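Local coordinates for protein pyruvate kinase (Pseudomonas aeruginosa, PDB 6QXL) that probably catalyses the last step of glycolysis, transferring phosphate from phosphoenolpyruvate to ADP to give pyruvate and ATP, at residues P170-K175 with M202-R207; L182-D187 with T210-K215; S349-Q354 with M393-S398; A366-A371 with V400-Y405. All blocks are in the same frame, centred on the assembly; numbering follows the deposited sequence.

Contact 1. Residues P170-K175 with M202-R207; sequences PALTDK and MEYARR
Leu172 and Ala205 mark the closest backbone approach, 7.5 Å between their CA atoms, where the loop leading into helix 174-185 runs past the flank of helix 199-211. The contact is carried by one methyl group: CD2 of Leu172 lies 3.9 Å from CA of Ala205 and 4.1 Å from Ala205 CB, so it rests on the backbone of the helix as much as on its side chain. With CG anti to the carbonyl carbon (chi1 -80°), the isobutyl group extends across to the helix. The same methyl carbon is 4.2 Å from CD2 of Tyr204, whose ring it meets obliquely near the rim. Tyr204 directs its ring from the helix toward the loop, CG opposite the backbone N (chi1 -173°). Its hydroxyl is hydrogen-bonded to NZ of Lys177, in the first turn of helix 174-185, a polar link between the two helices beside the apolar touch of the loop residue. Leu208 of the same helix as Tyr204 also touches Leu172, and Val193 of strand 190-193 lies against Ala205 on the barrel side. Thr173 follows directly after Leu172 as the N-cap residue; its OG1 takes the N-H of Asp176 in the first turn. Two successive helices flanking the strand that joins them in sequence, the second turning Met202 inward onto Leu218 and Ala220 of strand 217-222, form part of the outer wall of a TIM barrel, the (beta/alpha)8 fold of the pyruvate kinase catalytic domain.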
loop_
_atom_site.group_PDB
_atom_site.type_symbol
_atom_site.label_atom_id
_atom_site.label_comp_id
_atom_site.label_asym_id
_atom_site.label_seq_id
_atom_site.Cartn_x
_atom_site.Cartn_y
_atom_site.Cartn_z
ATOM N N PRO A 170 -8.544 -5.735 -46.037
ATOM C CA PRO A 170 -8.580 -7.069 -45.398
ATOM C C PRO A 170 -7.318 -7.357 -44.572
ATOM O O PRO A 170 -6.264 -6.969 -44.921
ATOM C CB PRO A 170 -8.715 -8.017 -46.583
ATOM C CG PRO A 170 -8.085 -7.278 -47.737
ATOM C CD PRO A 170 -8.192 -5.791 -47.468
ATOM N N ALA A 171 -7.497 -8.099 -43.479
ATOM C CA ALA A 171 -6.372 -8.447 -42.578
ATOM C C ALA A 171 -5.369 -9.369 -43.300
ATOM O O ALA A 171 -4.148 -9.142 -43.268
ATOM C CB ALA A 171 -6.862 -9.087 -41.341
ATOM N N LEU A 172 -5.902 -10.385 -43.968
ATOM C CA LEU A 172 -5.076 -11.309 -44.759
ATOM C C LEU A 172 -5.225 -11.032 -46.242
ATOM O O LEU A 172 -6.304 -11.121 -46.810
ATOM C CB LEU A 172 -5.396 -12.767 -44.429
ATOM C CG LEU A 172 -4.658 -13.165 -43.087
ATOM C CD1 LEU A 172 -4.933 -12.347 -41.814
ATOM C CD2 LEU A 172 -4.793 -14.613 -42.755
ATOM N N THR A 173 -4.083 -10.785 -46.867
ATOM C CA THR A 173 -4.002 -10.680 -48.322
ATOM C C THR A 173 -3.677 -12.041 -48.911
ATOM O O THR A 173 -3.452 -13.024 -48.176
ATOM C CB THR A 173 -2.912 -9.678 -48.724
ATOM O OG1 THR A 173 -1.607 -10.150 -48.332
ATOM C CG2 THR A 173 -3.181 -8.317 -48.037
ATOM N N ASP A 174 -3.675 -12.121 -50.238
ATOM C CA ASP A 174 -3.302 -13.380 -50.896
ATOM C C ASP A 174 -1.830 -13.687 -50.704
ATOM O O ASP A 174 -1.457 -14.832 -50.475
ATOM C CB ASP A 174 -3.686 -13.356 -52.374
ATOM C CG ASP A 174 -5.212 -13.343 -52.585
ATOM O OD1 ASP A 174 -5.995 -13.731 -51.685
ATOM O OD2 ASP A 174 -5.642 -12.933 -53.671
ATOM N N LYS A 175 -0.998 -12.651 -50.751
ATOM C CA LYS A 175 0.412 -12.813 -50.411
ATOM C C LYS A 175 0.562 -13.459 -49.023
ATOM O O LYS A 175 1.330 -14.406 -48.863
ATOM C CB LYS A 175 1.141 -11.485 -50.463
ATOM C CG LYS A 175 2.626 -11.609 -50.156
ATOM C CD LYS A 175 3.284 -10.223 -50.169
ATOM C CE LYS A 175 4.812 -10.364 -50.195
ATOM N NZ LYS A 175 5.311 -11.269 -49.127
ATOM N N MET A 202 -7.031 -12.603 -35.953
ATOM C CA MET A 202 -6.058 -13.552 -35.441
ATOM C C MET A 202 -6.553 -14.995 -35.509
ATOM O O MET A 202 -5.757 -15.906 -35.744
ATOM C CB MET A 202 -5.675 -13.224 -33.988
ATOM C CG MET A 202 -4.916 -11.918 -33.777
ATOM S SD MET A 202 -3.471 -11.670 -34.806
ATOM C CE MET A 202 -2.414 -12.981 -34.177
ATOM N N GLU A 203 -7.851 -15.201 -35.278
ATOM C CA GLU A 203 -8.424 -16.550 -35.383
ATOM C C GLU A 203 -8.351 -17.063 -36.822
ATOM O O GLU A 203 -8.021 -18.229 -37.049
ATOM C CB GLU A 203 -9.856 -16.568 -34.887
ATOM C CG GLU A 203 -9.964 -16.552 -33.377
ATOM C CD GLU A 203 -11.245 -15.887 -32.867
ATOM O OE1 GLU A 203 -12.133 -15.495 -33.653
ATOM O OE2 GLU A 203 -11.374 -15.730 -31.631
ATOM N N TYR A 204 -8.634 -16.181 -37.781
ATOM C CA TYR A 204 -8.506 -16.523 -39.185
ATOM C C TYR A 204 -7.071 -16.948 -39.517
ATOM O O TYR A 204 -6.836 -17.973 -40.158
ATOM C CB TYR A 204 -8.946 -15.346 -40.067
ATOM C CG TYR A 204 -9.018 -15.636 -41.558
ATOM C CD1 TYR A 204 -9.175 -16.946 -42.060
ATOM C CD2 TYR A 204 -9.012 -14.590 -42.480
ATOM C CE1 TYR A 204 -9.259 -17.188 -43.414
ATOM C CE2 TYR A 204 -9.111 -14.830 -43.845
ATOM C CZ TYR A 204 -9.201 -16.132 -44.303
ATOM O OH TYR A 204 -9.344 -16.399 -45.629
ATOM N N ALA A 205 -6.106 -16.164 -39.056
ATOM C CA ALA A 205 -4.704 -16.490 -39.310
ATOM C C ALA A 205 -4.317 -17.823 -38.673
ATOM O O ALA A 205 -3.557 -18.593 -39.262
ATOM C CB ALA A 205 -3.810 -15.383 -38.832
ATOM N N ARG A 206 -4.871 -18.102 -37.493
ATOM C CA ARG A 206 -4.594 -19.359 -36.804
ATOM C C ARG A 206 -5.166 -20.550 -37.570
ATOM O O ARG A 206 -4.515 -21.590 -37.680
ATOM C CB ARG A 206 -5.155 -19.334 -35.380
ATOM C CG ARG A 206 -4.508 -20.376 -34.460
ATOM C CD ARG A 206 -5.056 -20.291 -33.053
ATOM N NE ARG A 206 -4.549 -19.152 -32.273
ATOM C CZ ARG A 206 -3.335 -19.079 -31.708
ATOM N NH1 ARG A 206 -2.448 -20.057 -31.858
ATOM N NH2 ARG A 206 -2.987 -18.023 -30.999
ATOM N N ARG A 207 -6.375 -20.379 -38.108
ATOM C CA ARG A 207 -7.007 -21.397 -38.940
ATOM C C ARG A 207 -6.106 -21.752 -40.111
ATOM O O ARG A 207 -5.729 -22.911 -40.279
ATOM C CB ARG A 207 -8.352 -20.870 -39.442
ATOM C CG ARG A 207 -9.390 -21.885 -39.829
ATOM C CD ARG A 207 -10.830 -21.406 -39.555
ATOM N NE ARG A 207 -11.151 -20.005 -39.884
ATOM C CZ ARG A 207 -11.587 -19.071 -39.011
ATOM N NH1 ARG A 207 -11.831 -19.338 -37.722
ATOM N NH2 ARG A 207 -11.927 -17.861 -39.435
#

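Contact 2. Residues L182-D187 with T210-K215; sequences LAADMD and TEAGGK
A Schellman motif ends helix 199-211 and lays Ala212, Gly213 and Gly214 against the methyl group of Ala184 in the last turn of helix 174-185. Gly213 has the positive phi (72°) that reverses the chain in this motif, and its N donates to Thr210 O at 2.7 Å. The reversal puts three backbone or side-chain groups around one methyl group. Ala184 CB lies 3.5 Å from Ala212 O, a van der Waals touch on the carbonyl oxygen, and 3.9 Å from Ala212 CB. Its third neighbour is CA of Gly214, at 3.7 Å. With no side chain on Gly214, the two backbones come very near each other, 4.2 Å separating CA of Ala184 from CA of Gly214. No hydrogen bond crosses the contact; close fit of small residues holds it. The helix carrying Ala184 finishes with a Schellman motif too, Asp187 turning to positive phi while its N donates to Ala184 O at 3.1 Å. Two helix ends thus meet at the surface of the barrel domain. Helix 42-58 borders the first of them: Arg46 forms a salt bridge with Asp185, and Arg53 donates to the carbonyl oxygens of Met186 (from NH1) and Asp187 (from NH2). Helix 409-414 of the alpha/beta domain lies along another border, its Arg409 touching Asp187 and its Glu410 touching Lys215.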
loop_
_atom_site.group_PDB
_atom_site.type_symbol
_atom_site.label_atom_id
_atom_site.label_comp_id
_atom_site.label_asym_id
_atom_site.label_seq_id
_atom_site.Cartn_x
_atom_site.Cartn_y
_atom_site.Cartn_z
ATOM N N LEU A 182 4.334 -20.831 -46.555
ATOM C CA LEU A 182 5.787 -20.809 -46.537
ATOM C C LEU A 182 6.320 -20.936 -45.111
ATOM O O LEU A 182 7.287 -21.648 -44.875
ATOM C CB LEU A 182 6.308 -19.534 -47.200
ATOM C CG LEU A 182 7.808 -19.323 -47.133
ATOM C CD1 LEU A 182 8.575 -20.501 -47.708
ATOM C CD2 LEU A 182 8.230 -18.059 -47.829
ATOM N N ALA A 183 5.683 -20.250 -44.168
ATOM C CA ALA A 183 6.110 -20.299 -42.776
ATOM C C ALA A 183 5.956 -21.703 -42.209
ATOM O O ALA A 183 6.888 -22.233 -41.582
ATOM C CB ALA A 183 5.332 -19.297 -41.939
ATOM N N ALA A 184 4.797 -22.307 -42.452
ATOM C CA ALA A 184 4.568 -23.694 -42.044
ATOM C C ALA A 184 5.609 -24.640 -42.647
ATOM O O ALA A 184 6.158 -25.495 -41.950
ATOM C CB ALA A 184 3.156 -24.134 -42.419
ATOM N N ASP A 185 5.916 -24.436 -43.925
ATOM C CA ASP A 185 6.878 -25.277 -44.635
ATOM C C ASP A 185 8.279 -25.144 -44.052
ATOM O O ASP A 185 9.026 -26.102 -44.038
ATOM C CB ASP A 185 6.868 -24.938 -46.137
ATOM C CG ASP A 185 7.693 -25.895 -46.985
ATOM O OD1 ASP A 185 7.369 -27.101 -46.946
ATOM O OD2 ASP A 185 8.676 -25.427 -47.663
ATOM N N MET A 186 8.628 -23.961 -43.563
ATOM C CA MET A 186 9.946 -23.729 -42.964
ATOM C C MET A 186 10.011 -24.095 -41.490
ATOM O O MET A 186 11.075 -23.968 -40.892
ATOM C CB MET A 186 10.334 -22.253 -43.118
ATOM C CG MET A 186 10.538 -21.782 -44.549
ATOM S SD MET A 186 10.673 -19.991 -44.627
ATOM C CE MET A 186 12.358 -19.806 -44.061
ATOM N N ASP A 187 8.893 -24.545 -40.901
ATOM C CA ASP A 187 8.807 -24.852 -39.452
ATOM C C ASP A 187 9.172 -23.657 -38.583
ATOM O O ASP A 187 9.952 -23.768 -37.639
ATOM C CB ASP A 187 9.698 -26.055 -39.059
ATOM C CG ASP A 187 9.094 -27.373 -39.434
ATOM O OD1 ASP A 187 7.927 -27.451 -39.951
ATOM O OD2 ASP A 187 9.810 -28.353 -39.154
ATOM N N THR A 210 -2.866 -23.610 -39.020
ATOM C CA THR A 210 -3.093 -25.019 -38.666
ATOM C C THR A 210 -3.446 -25.842 -39.908
ATOM O O THR A 210 -2.886 -26.919 -40.109
ATOM C CB THR A 210 -4.172 -25.196 -37.592
ATOM O OG1 THR A 210 -5.292 -24.414 -37.907
ATOM C CG2 THR A 210 -3.632 -24.701 -36.218
ATOM N N GLU A 211 -4.327 -25.314 -40.753
ATOM C CA GLU A 211 -4.641 -25.945 -42.060
ATOM C C GLU A 211 -3.386 -26.268 -42.870
ATOM O O GLU A 211 -3.320 -27.293 -43.499
ATOM C CB GLU A 211 -5.607 -25.088 -42.890
ATOM C CG GLU A 211 -7.076 -25.195 -42.416
ATOM C CD GLU A 211 -8.045 -24.224 -43.105
ATOM O OE1 GLU A 211 -9.090 -23.877 -42.505
ATOM O OE2 GLU A 211 -7.730 -23.728 -44.203
ATOM N N ALA A 212 -2.372 -25.419 -42.811
ATOM C CA ALA A 212 -1.104 -25.701 -43.492
ATOM C C ALA A 212 -0.152 -26.551 -42.671
ATOM O O ALA A 212 0.986 -26.754 -43.075
ATOM C CB ALA A 212 -0.417 -24.404 -43.892
ATOM N N GLY A 213 -0.610 -27.085 -41.533
ATOM C CA GLY A 213 0.228 -27.907 -40.672
ATOM C C GLY A 213 1.308 -27.177 -39.901
ATOM O O GLY A 213 2.292 -27.791 -39.496
ATOM N N GLY A 214 1.128 -25.869 -39.681
ATOM C CA GLY A 214 2.114 -25.060 -38.967
ATOM C C GLY A 214 1.931 -25.154 -37.457
ATOM O O GLY A 214 0.811 -25.122 -36.947
ATOM N N LYS A 215 3.041 -25.290 -36.740
ATOM C CA LYS A 215 3.026 -25.360 -35.281
ATOM C C LYS A 215 3.420 -24.046 -34.609
ATOM O O LYS A 215 3.515 -23.970 -33.387
ATOM C CB LYS A 215 3.964 -26.488 -34.823
ATOM C CG LYS A 215 3.429 -27.876 -35.205
ATOM C CD LYS A 215 2.322 -28.366 -34.253
ATOM C CE LYS A 215 1.470 -29.478 -34.863
ATOM N NZ LYS A 215 2.202 -30.776 -34.835
#

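Contact 3. Residues S349-Q354 with M393-S398; sequences SHRLGQ and MSRIRS
NH2 of Arg395 has two partners, Ser394 OG at 2.9 Å and the carboxylate of Asp311, with which it forms a salt bridge. The bond to Ser394 is nearly straight (170° at the hydrogen) and lies in the guanidinium plane, while NE donates to Leu391 O, so the rotation of the group is fixed. Against this part of the alpha/beta domain rests the loop between helices 325-340 and 359-373, which makes a type II beta turn from Arg351 to Gln354 and belongs to a subunit interface: His350 O accepts from Tyr369 OH, and Gly353 N donates to His373 NE2, both of the second subunit. Arg351 reaches back in an extended chain. One face of its guanidinium covers Ile396 CD1, 3.9 Å from NE, and its NH2, hydrogen-bonded to Asn275, comes 3.8 Å from Arg395 CB. The two guanidinium planes stand 83° apart, with Arg351 NH2 6.4 Å from Arg395 NE. Ile396 serves both loop residues by its fork: CG1, anti to the carbonyl carbon, carries CD1 to Arg351, whereas CG2 sits 3.8 Å from ND1 and 4.0 Å from CE1 of His350.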
loop_
_atom_site.group_PDB
_atom_site.type_symbol
_atom_site.label_atom_id
_atom_site.label_comp_id
_atom_site.label_asym_id
_atom_site.label_seq_id
_atom_site.Cartn_x
_atom_site.Cartn_y
_atom_site.Cartn_z
ATOM N N SER A 349 4.680 -8.186 -6.697
ATOM C CA SER A 349 3.516 -8.293 -5.812
ATOM C C SER A 349 2.862 -9.704 -5.835
ATOM O O SER A 349 1.987 -9.999 -5.028
ATOM C CB SER A 349 2.475 -7.243 -6.184
ATOM O OG SER A 349 1.901 -7.521 -7.469
ATOM N N HIS A 350 3.285 -10.555 -6.778
ATOM C CA HIS A 350 2.886 -11.957 -6.843
ATOM C C HIS A 350 1.396 -12.215 -7.019
ATOM O O HIS A 350 0.861 -13.224 -6.555
ATOM C CB HIS A 350 3.469 -12.799 -5.701
ATOM C CG HIS A 350 4.964 -12.856 -5.705
ATOM N ND1 HIS A 350 5.722 -13.717 -6.485
ATOM C CD2 HIS A 350 5.843 -12.072 -5.053
ATOM C CE1 HIS A 350 6.983 -13.462 -6.289
ATOM N NE2 HIS A 350 7.115 -12.488 -5.412
ATOM N N ARG A 351 0.738 -11.273 -7.704
ATOM C CA ARG A 351 -0.689 -11.351 -7.985
ATOM C C ARG A 351 -1.553 -11.573 -6.733
ATOM O O ARG A 351 -2.579 -12.254 -6.797
ATOM C CB ARG A 351 -0.934 -12.417 -9.065
ATOM C CG ARG A 351 -0.197 -12.111 -10.368
ATOM C CD ARG A 351 -0.453 -13.157 -11.433
ATOM N NE ARG A 351 -0.022 -12.710 -12.768
ATOM C CZ ARG A 351 -0.141 -13.424 -13.882
ATOM N NH1 ARG A 351 -0.669 -14.657 -13.847
ATOM N NH2 ARG A 351 0.246 -12.913 -15.047
ATOM N N LEU A 352 -1.125 -10.973 -5.609
ATOM C CA LEU A 352 -1.880 -11.042 -4.355
ATOM C C LEU A 352 -3.305 -10.554 -4.531
ATOM O O LEU A 352 -3.558 -9.572 -5.242
ATOM C CB LEU A 352 -1.214 -10.244 -3.231
ATOM C CG LEU A 352 -0.552 -11.057 -2.120
ATOM C CD1 LEU A 352 0.534 -12.013 -2.591
ATOM C CD2 LEU A 352 0.067 -10.080 -1.127
ATOM N N GLY A 353 -4.232 -11.270 -3.896
ATOM C CA GLY A 353 -5.656 -10.961 -3.984
ATOM C C GLY A 353 -6.360 -11.505 -5.206
ATOM O O GLY A 353 -7.576 -11.450 -5.254
ATOM N N GLN A 354 -5.629 -12.026 -6.194
ATOM C CA GLN A 354 -6.247 -12.486 -7.430
ATOM C C GLN A 354 -6.700 -13.941 -7.344
ATOM O O GLN A 354 -6.399 -14.636 -6.375
ATOM C CB GLN A 354 -5.307 -12.261 -8.613
ATOM C CG GLN A 354 -5.085 -10.784 -8.920
ATOM C CD GLN A 354 -4.086 -10.579 -10.041
ATOM O OE1 GLN A 354 -4.025 -11.358 -10.993
ATOM N NE2 GLN A 354 -3.259 -9.545 -9.905
ATOM N N MET A 393 5.660 -18.816 -15.370
ATOM C CA MET A 393 6.685 -18.391 -14.423
ATOM C C MET A 393 7.255 -17.022 -14.807
ATOM O O MET A 393 7.422 -16.154 -13.953
ATOM C CB MET A 393 7.819 -19.406 -14.324
ATOM C CG MET A 393 7.410 -20.759 -13.762
ATOM S SD MET A 393 8.836 -21.836 -13.656
ATOM C CE MET A 393 8.127 -23.247 -12.834
ATOM N N SER A 394 7.500 -16.820 -16.099
ATOM C CA SER A 394 8.213 -15.638 -16.555
ATOM C C SER A 394 7.335 -14.385 -16.655
ATOM O O SER A 394 7.852 -13.307 -16.905
ATOM C CB SER A 394 8.901 -15.938 -17.883
ATOM O OG SER A 394 7.965 -16.297 -18.868
ATOM N N ARG A 395 6.024 -14.526 -16.439
ATOM C CA ARG A 395 5.162 -13.359 -16.255
ATOM C C ARG A 395 5.385 -12.638 -14.928
ATOM O O ARG A 395 4.919 -11.540 -14.759
ATOM C CB ARG A 395 3.684 -13.724 -16.325
ATOM C CG ARG A 395 3.195 -14.468 -17.551
ATOM C CD ARG A 395 3.600 -13.844 -18.852
ATOM N NE ARG A 395 4.991 -14.166 -19.167
ATOM C CZ ARG A 395 5.721 -13.528 -20.064
ATOM N NH1 ARG A 395 5.210 -12.507 -20.754
ATOM N NH2 ARG A 395 6.980 -13.894 -20.237
ATOM N N ILE A 396 6.092 -13.248 -13.992
ATOM C CA ILE A 396 6.270 -12.684 -12.665
ATOM C C ILE A 396 7.640 -12.051 -12.574
ATOM O O ILE A 396 8.638 -12.659 -12.942
ATOM C CB ILE A 396 6.133 -13.796 -11.599
ATOM C CG1 ILE A 396 4.769 -14.467 -11.692
ATOM C CG2 ILE A 396 6.336 -13.256 -10.213
ATOM C CD1 ILE A 396 3.620 -13.510 -11.562
ATOM N N ARG A 397 7.693 -10.837 -12.051
ATOM C CA ARG A 397 8.970 -10.159 -11.924
ATOM C C ARG A 397 9.866 -10.959 -11.020
ATOM O O ARG A 397 9.447 -11.357 -9.940
ATOM C CB ARG A 397 8.815 -8.760 -11.355
ATOM C CG ARG A 397 8.208 -7.741 -12.309
ATOM C CD ARG A 397 7.861 -6.457 -11.556
ATOM N NE ARG A 397 8.345 -5.268 -12.282
ATOM C CZ ARG A 397 7.648 -4.614 -13.183
ATOM N NH1 ARG A 397 6.400 -4.968 -13.495
ATOM N NH2 ARG A 397 8.202 -3.601 -13.802
ATOM N N SER A 398 11.093 -11.196 -11.464
ATOM C CA SER A 398 12.083 -11.894 -10.674
ATOM C C SER A 398 13.447 -11.722 -11.305
ATOM O O SER A 398 13.561 -11.307 -12.448
ATOM C CB SER A 398 11.738 -13.393 -10.620
ATOM O OG SER A 398 12.754 -14.138 -9.955
#

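Contact 4. Residues A366-A371 with V400-Y405; sequences ASMYTA and VPIYAY
No ring enters the touch of Met368 and Ala371 with Val400 and Ile402; the flat groups of the two segments serve other surfaces. The ring of Tyr369 stacks on Tyr369 of the second subunit and meets His373 of its own chain with planes at about 45°. The ring of Tyr405, at the far end of the strand, has Tyr403 O at its edge, in plane, and packs edge-to-face with Phe426. Between these sites lies a small apolar cluster. Met368, bent at chi2 and chi3 (-48° and -71°), curls its thioether over so that CE touches both strand-side residues, 3.9 Å from Val400 CG1 and 4.0 Å from Ile402 CD1. Met368 and Ile402 cross at about a right angle, with SD also 4.1 Å from Ile402 CD1. Val400 takes the less common rotamer with CG1 between the backbone N and the carbonyl carbon, and this same methyl also meets Ala371 CB at 4.0 Å. One methyl thus bridges two residues spaced three apart on helix 359-373. Ile380 of strand 377-383 touches both Met368 and Val400, while Ile457 of strand 455-461 backs Ala371: the helix covers one side of the mixed sheet in the alpha/beta domain. The helix itself is tied internally at Ala366 O, which Thr370 N and Thr370 OG1 reach from opposite faces of the carbonyl plane. Since only methyl groups and the thioether sulfur meet, and no hydrogen bond crosses, shape and burial from water, rather than directed bonds, hold helix 359-373 to the start of strand 402-406 and the residues leading into it.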
loop_
_atom_site.group_PDB
_atom_site.type_symbol
_atom_site.label_atom_id
_atom_site.label_comp_id
_atom_site.label_asym_id
_atom_site.label_seq_id
_atom_site.Cartn_x
_atom_site.Cartn_y
_atom_site.Cartn_z
ATOM N N ALA A 366 3.420 -20.354 -7.615
ATOM C CA ALA A 366 3.940 -20.730 -6.313
ATOM C C ALA A 366 5.457 -20.823 -6.311
ATOM O O ALA A 366 6.100 -20.528 -5.301
ATOM C CB ALA A 366 3.325 -22.043 -5.871
ATOM N N SER A 367 6.031 -21.220 -7.443
ATOM C CA SER A 367 7.480 -21.318 -7.564
ATOM C C SER A 367 8.121 -19.949 -7.601
ATOM O O SER A 367 9.162 -19.730 -6.970
ATOM C CB SER A 367 7.871 -22.097 -8.821
ATOM O OG SER A 367 7.253 -23.363 -8.857
ATOM N N MET A 368 7.520 -19.024 -8.346
ATOM C CA MET A 368 8.071 -17.661 -8.379
ATOM C C MET A 368 7.994 -17.005 -7.011
ATOM O O MET A 368 8.973 -16.390 -6.564
ATOM C CB MET A 368 7.384 -16.819 -9.430
ATOM C CG MET A 368 7.581 -17.358 -10.839
ATOM S SD MET A 368 9.288 -17.774 -11.245
ATOM C CE MET A 368 10.026 -16.154 -11.372
ATOM N N TYR A 369 6.863 -17.188 -6.318
ATOM C CA TYR A 369 6.760 -16.752 -4.926
ATOM C C TYR A 369 7.866 -17.350 -4.071
ATOM O O TYR A 369 8.563 -16.636 -3.357
ATOM C CB TYR A 369 5.410 -17.123 -4.356
ATOM C CG TYR A 369 5.261 -16.914 -2.870
ATOM C CD1 TYR A 369 4.959 -15.652 -2.353
ATOM C CD2 TYR A 369 5.388 -17.982 -1.983
ATOM C CE1 TYR A 369 4.790 -15.472 -0.996
ATOM C CE2 TYR A 369 5.177 -17.798 -0.624
ATOM C CZ TYR A 369 4.874 -16.550 -0.140
ATOM O OH TYR A 369 4.673 -16.385 1.206
ATOM N N THR A 370 8.048 -18.656 -4.156
ATOM C CA THR A 370 9.045 -19.304 -3.326
ATOM C C THR A 370 10.449 -18.801 -3.645
ATOM O O THR A 370 11.219 -18.471 -2.743
ATOM C CB THR A 370 8.972 -20.826 -3.486
ATOM O OG1 THR A 370 7.662 -21.257 -3.131
ATOM C CG2 THR A 370 9.975 -21.509 -2.601
ATOM N N ALA A 371 10.778 -18.733 -4.930
ATOM C CA ALA A 371 12.121 -18.316 -5.355
ATOM C C ALA A 371 12.427 -16.877 -4.971
ATOM O O ALA A 371 13.538 -16.568 -4.537
ATOM C CB ALA A 371 12.300 -18.510 -6.844
ATOM N N VAL A 400 15.528 -14.610 -10.730
ATOM C CA VAL A 400 15.965 -15.996 -10.656
ATOM C C VAL A 400 15.947 -16.626 -12.055
ATOM O O VAL A 400 14.965 -16.470 -12.780
ATOM C CB VAL A 400 15.064 -16.819 -9.713
ATOM C CG1 VAL A 400 13.691 -17.149 -10.338
ATOM C CG2 VAL A 400 15.767 -18.126 -9.340
ATOM N N PRO A 401 17.016 -17.337 -12.446
ATOM C CA PRO A 401 17.003 -18.013 -13.753
ATOM C C PRO A 401 15.971 -19.112 -13.862
ATOM O O PRO A 401 15.881 -19.964 -12.981
ATOM C CB PRO A 401 18.400 -18.604 -13.844
ATOM C CG PRO A 401 19.235 -17.826 -12.894
ATOM C CD PRO A 401 18.339 -17.383 -11.803
ATOM N N ILE A 402 15.176 -19.063 -14.918
ATOM C CA ILE A 402 14.191 -20.084 -15.223
ATOM C C ILE A 402 14.716 -20.955 -16.366
ATOM O O ILE A 402 14.954 -20.473 -17.474
ATOM C CB ILE A 402 12.870 -19.434 -15.647
ATOM C CG1 ILE A 402 12.356 -18.531 -14.525
ATOM C CG2 ILE A 402 11.846 -20.502 -16.037
ATOM C CD1 ILE A 402 11.167 -17.681 -14.896
ATOM N N TYR A 403 14.903 -22.244 -16.097
ATOM C CA TYR A 403 15.389 -23.190 -17.111
ATOM C C TYR A 403 14.271 -24.075 -17.612
ATOM O O TYR A 403 13.675 -24.796 -16.830
ATOM C CB TYR A 403 16.508 -24.006 -16.535
ATOM C CG TYR A 403 17.714 -23.170 -16.228
ATOM C CD1 TYR A 403 18.605 -22.811 -17.228
ATOM C CD2 TYR A 403 17.962 -22.719 -14.945
ATOM C CE1 TYR A 403 19.718 -22.028 -16.947
ATOM C CE2 TYR A 403 19.094 -21.953 -14.670
ATOM C CZ TYR A 403 19.948 -21.617 -15.682
ATOM O OH TYR A 403 21.033 -20.860 -15.400
ATOM N N ALA A 404 13.971 -23.986 -18.905
ATOM C CA ALA A 404 12.972 -24.843 -19.542
ATOM C C ALA A 404 13.667 -26.123 -20.049
ATOM O O ALA A 404 14.419 -26.089 -21.039
ATOM C CB ALA A 404 12.300 -24.103 -20.690
ATOM N N TYR A 405 13.429 -27.221 -19.331
ATOM C CA TYR A 405 13.907 -28.551 -19.694
ATOM C C TYR A 405 12.880 -29.202 -20.609
ATOM O O TYR A 405 11.737 -29.459 -20.202
ATOM C CB TYR A 405 14.114 -29.409 -18.450
ATOM C CG TYR A 405 15.361 -29.088 -17.637
ATOM C CD1 TYR A 405 15.602 -27.820 -17.140
ATOM C CD2 TYR A 405 16.266 -30.071 -17.324
ATOM C CE1 TYR A 405 16.740 -27.552 -16.379
ATOM C CE2 TYR A 405 17.415 -29.798 -16.578
ATOM C CZ TYR A 405 17.632 -28.542 -16.101
ATOM O OH TYR A 405 18.754 -28.273 -15.347
#

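In the fold
The four contacts fall into two pairs. Contacts 1 and 2, centres 14 Å apart, both involve helices 174-185 and 199-211 of the TIM barrel wall, contact 1 at the loop entering the first helix and midway along the second, contact 2 where both helices end. Contacts 3 and 4, centres 11 Å apart, touch directly: His350 ND1 lies 3.6 Å from Tyr369 CA and His350 CE1 3.6 Å from Met368 O. Both also meet the second subunit. The pairs are well separated, contacts 1 and 4 having centres 36 Å apart. Glucose-6-phosphate is bound in the alpha/beta domain, about 10 Å from the side chain of Ile402 and 13 Å from that of Arg395; magnesium sits at Glu223 and Asp250 in the barrel.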